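Local coordinates for putative lipoprotein (PDB 4Q1Z) that is of unknown function but is a putative two-domain lipoprotein of the DUF4876 family from a gut Bacteroides, at residues N75-I80 against N137-L142. Residues are numbered along the deposited sequence; the frame is centred on the assembly and turned at random. Where two conformers were deposited one is given.
Sequences NNEYYI and NSADIL
The carboxylate of E77 meets S138 and A139 with its oxygens rather than with a face: a backbone N-H and two CB carbons lie against them. Almost level with its plane, the CB of S138 sits 3.3 Å from OE1 of E77. The N of A139 lies off that plane and gives OE2 of E77 a weak hydrogen bond of 3.1 Å, bent to 132° at the hydrogen. Displaced further to the same side, the CB of A139 lies 3.5 Å from OE2 of E77.

E77 gets there by stretching: CG is anti to the backbone N (chi1 -164°), the chain stays extended through CD, and the acid bridges backbones 7.7 Å apart at the CA atoms of E77 and S138. The hydroxyl of S138 takes no part across the gap; it is hydrogen-bonded to OD1 of N136, and the N of D140 adds a weak bond to it within the loop. R360 forms a long, weak ion pair with OE2. With an alanine at E77, the N of A139 would probably lose this acceptor and R360 a nearby negative charge.

The contact is small, 98 Å² in all, and joins two sheets, consistent with an interface between the two domains. E77 begins strand 77-89, between strands 60-72 and 95-105 of the seven-stranded sheet, while S138 and A139 lie in the loop leaving strand 131-136 of the eleven-stranded one. The loop meets the first sheet again where A139 touches T69 and D140 makes a salt bridge to K28 on strand 24-35.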
ATOM      1  N   ASN A  75     -15.946   7.274   0.416  1.00 71.56           N
ATOM      2  CA  ASN A  75     -15.131   6.426  -0.460  0.50 70.41           C
ATOM      3  C   ASN A  75     -14.206   5.481   0.368  1.00 72.36           C
ATOM      4  O   ASN A  75     -13.100   5.134  -0.071  1.00 72.02           O
ATOM      5  CB  ASN A  75     -14.323   7.265  -1.489  0.50 69.87           C
ATOM      6  CG  ASN A  75     -15.152   8.189  -2.364  0.50 87.16           C
ATOM      7  OD1 ASN A  75     -16.076   7.768  -3.074  0.50 81.01           O
ATOM      8  ND2 ASN A  75     -14.806   9.472  -2.369  0.50 75.56           N
ATOM      9  N   ASN A  76     -14.674   5.035   1.562  1.00 64.79           N
ATOM     10  CA  ASN A  76     -13.909   4.079   2.364  1.00 62.21           C
ATOM     11  C   ASN A  76     -14.318   2.696   1.908  1.00 63.63           C
ATOM     12  O   ASN A  76     -15.499   2.455   1.691  1.00 64.74           O
ATOM     13  CB  ASN A  76     -14.117   4.240   3.866  1.00 62.78           C
ATOM     14  CG  ASN A  76     -13.628   5.538   4.411  1.00 82.86           C
ATOM     15  OD1 ASN A  76     -12.483   5.955   4.186  1.00 78.33           O
ATOM     16  ND2 ASN A  76     -14.503   6.208   5.131  1.00 73.91           N
ATOM     17  N   GLU A  77     -13.365   1.811   1.706  1.00 58.14           N
ATOM     18  CA  GLU A  77     -13.659   0.476   1.234  1.00 57.93           C
ATOM     19  C   GLU A  77     -13.669  -0.485   2.391  1.00 60.97           C
ATOM     20  O   GLU A  77     -12.833  -0.378   3.294  1.00 61.90           O
ATOM     21  CB  GLU A  77     -12.653   0.050   0.178  1.00 59.16           C
ATOM     22  CG  GLU A  77     -13.101  -1.153  -0.628  1.00 71.67           C
ATOM     23  CD  GLU A  77     -12.008  -1.872  -1.390  1.00 81.86           C
ATOM     24  OE1 GLU A  77     -11.124  -1.183  -1.948  1.00 77.04           O
ATOM     25  OE2 GLU A  77     -12.035  -3.125  -1.424  1.00 64.72           O
ATOM     26  N   TYR A  78     -14.645  -1.410   2.376  1.00 55.08           N
ATOM     27  CA  TYR A  78     -14.828  -2.426   3.394  1.00 53.93           C
ATOM     28  C   TYR A  78     -15.003  -3.794   2.786  1.00 59.54           C
ATOM     29  O   TYR A  78     -15.798  -3.959   1.865  1.00 61.90           O
ATOM     30  CB  TYR A  78     -16.068  -2.132   4.284  1.00 54.76           C
ATOM     31  CG  TYR A  78     -16.073  -0.780   4.961  1.00 55.14           C
ATOM     32  CD1 TYR A  78     -16.477   0.363   4.276  1.00 56.50           C
ATOM     33  CD2 TYR A  78     -15.738  -0.651   6.307  1.00 55.86           C
ATOM     34  CE1 TYR A  78     -16.500   1.608   4.898  1.00 55.86           C
ATOM     35  CE2 TYR A  78     -15.772   0.588   6.945  1.00 56.69           C
ATOM     36  CZ  TYR A  78     -16.147   1.716   6.232  1.00 66.81           C
ATOM     37  OH  TYR A  78     -16.162   2.950   6.836  1.00 75.79           O
ATOM     38  N   TYR A  79     -14.319  -4.791   3.340  1.00 55.31           N
ATOM     39  CA  TYR A  79     -14.543  -6.177   2.982  1.00 55.20           C
ATOM     40  C   TYR A  79     -15.596  -6.667   3.974  1.00 59.83           C
ATOM     41  O   TYR A  79     -15.390  -6.622   5.199  1.00 58.16           O
ATOM     42  CB  TYR A  79     -13.249  -7.013   2.983  1.00 55.81           C
ATOM     43  CG  TYR A  79     -13.512  -8.467   2.651  1.00 58.13           C
ATOM     44  CD1 TYR A  79     -14.069  -8.837   1.426  1.00 59.93           C
ATOM     45  CD2 TYR A  79     -13.264  -9.469   3.582  1.00 59.50           C
ATOM     46  CE1 TYR A  79     -14.344 -10.170   1.132  1.00 61.39           C
ATOM     47  CE2 TYR A  79     -13.534 -10.806   3.296  1.00 61.26           C
ATOM     48  CZ  TYR A  79     -14.091 -11.149   2.080  1.00 70.03           C
ATOM     49  OH  TYR A  79     -14.365 -12.467   1.829  1.00 78.38           O
ATOM     50  N   ILE A  80     -16.779  -7.006   3.458  1.00 57.44           N
ATOM     51  CA  ILE A  80     -17.888  -7.385   4.335  1.00 56.22           C
ATOM     52  C   ILE A  80     -18.104  -8.893   4.259  1.00 61.46           C
ATOM     53  O   ILE A  80     -17.888  -9.500   3.213  1.00 62.36           O
ATOM     54  CB  ILE A  80     -19.152  -6.526   4.028  1.00 58.83           C
ATOM     55  CG1 ILE A  80     -19.697  -6.745   2.584  1.00 59.47           C
ATOM     56  CG2 ILE A  80     -18.839  -5.035   4.288  1.00 56.68           C
ATOM     57  CD1 ILE A  80     -20.972  -6.011   2.222  1.00 59.56           C
ATOM     58  N   ASN A 137      -4.530  -4.227  -2.283  1.00 50.02           N
ATOM     59  CA  ASN A 137      -5.269  -4.741  -1.125  1.00 50.06           C
ATOM     60  C   ASN A 137      -6.812  -4.629  -1.324  1.00 55.20           C
ATOM     61  O   ASN A 137      -7.581  -5.100  -0.486  1.00 54.40           O
ATOM     62  CB  ASN A 137      -4.807  -3.934   0.098  1.00 46.83           C
ATOM     63  CG  ASN A 137      -4.878  -4.618   1.423  1.00 53.96           C
ATOM     64  OD1 ASN A 137      -4.472  -5.774   1.595  1.00 53.07           O
ATOM     65  ND2 ASN A 137      -5.335  -3.877   2.409  1.00 44.54           N
ATOM     66  N   SER A 138      -7.241  -4.051  -2.467  1.00 52.79           N
ATOM     67  CA  SER A 138      -8.627  -3.770  -2.819  1.00 53.00           C
ATOM     68  C   SER A 138      -9.379  -4.958  -3.521  1.00 57.44           C
ATOM     69  O   SER A 138      -8.801  -6.013  -3.829  1.00 55.90           O
ATOM     70  CB  SER A 138      -8.687  -2.510  -3.684  1.00 56.21           C
ATOM     71  OG  SER A 138      -8.602  -2.746  -5.081  1.00 64.62           O
ATOM     72  N   ALA A 139     -10.701  -4.750  -3.736  1.00 54.86           N
ATOM     73  CA  ALA A 139     -11.654  -5.683  -4.344  1.00 55.29           C
ATOM     74  C   ALA A 139     -11.580  -5.741  -5.880  1.00 62.09           C
ATOM     75  O   ALA A 139     -12.207  -6.609  -6.477  1.00 63.88           O
ATOM     76  CB  ALA A 139     -13.064  -5.304  -3.926  1.00 56.08           C
ATOM     77  N   ASP A 140     -10.837  -4.833  -6.523  1.00 59.72           N
ATOM     78  CA  ASP A 140     -10.766  -4.799  -7.978  1.00 60.59           C
ATOM     79  C   ASP A 140      -9.404  -4.329  -8.471  1.00 60.92           C
ATOM     80  O   ASP A 140      -8.616  -3.817  -7.682  1.00 58.47           O
ATOM     81  CB  ASP A 140     -11.881  -3.884  -8.546  1.00 64.01           C
ATOM     82  CG  ASP A 140     -12.580  -4.395  -9.815  1.00 86.06           C
ATOM     83  OD1 ASP A 140     -12.199  -5.488 -10.322  1.00 87.17           O
ATOM     84  OD2 ASP A 140     -13.515  -3.712 -10.292  1.00 98.42           O
ATOM     85  N   ILE A 141      -9.146  -4.506  -9.794  1.00 57.19           N
ATOM     86  CA  ILE A 141      -7.949  -4.070 -10.515  1.00 56.04           C
ATOM     87  C   ILE A 141      -7.772  -2.556 -10.354  1.00 61.30           C
ATOM     88  O   ILE A 141      -8.748  -1.814 -10.454  1.00 61.65           O
ATOM     89  CB  ILE A 141      -8.048  -4.459 -12.025  1.00 59.40           C
ATOM     90  CG1 ILE A 141      -8.268  -5.961 -12.216  1.00 60.40           C
ATOM     91  CG2 ILE A 141      -6.837  -3.974 -12.862  1.00 58.10           C
ATOM     92  CD1 ILE A 141      -9.183  -6.261 -13.355  1.00 63.75           C
ATOM     93  N   LEU A 142      -6.537  -2.120 -10.087  1.00 57.92           N
ATOM     94  CA  LEU A 142      -6.110  -0.723  -9.986  1.00 57.50           C
ATOM     95  C   LEU A 142      -5.051  -0.461 -11.022  1.00 60.56           C
ATOM     96  O   LEU A 142      -4.225  -1.346 -11.267  1.00 59.97           O
ATOM     97  CB  LEU A 142      -5.501  -0.429  -8.607  1.00 57.27           C
ATOM     98  CG  LEU A 142      -6.407  -0.275  -7.403  1.00 63.44           C
ATOM     99  CD1 LEU A 142      -5.608  -0.466  -6.124  1.00 62.32           C
ATOM    100  CD2 LEU A 142      -7.134   1.096  -7.411  1.00 69.51           C
TER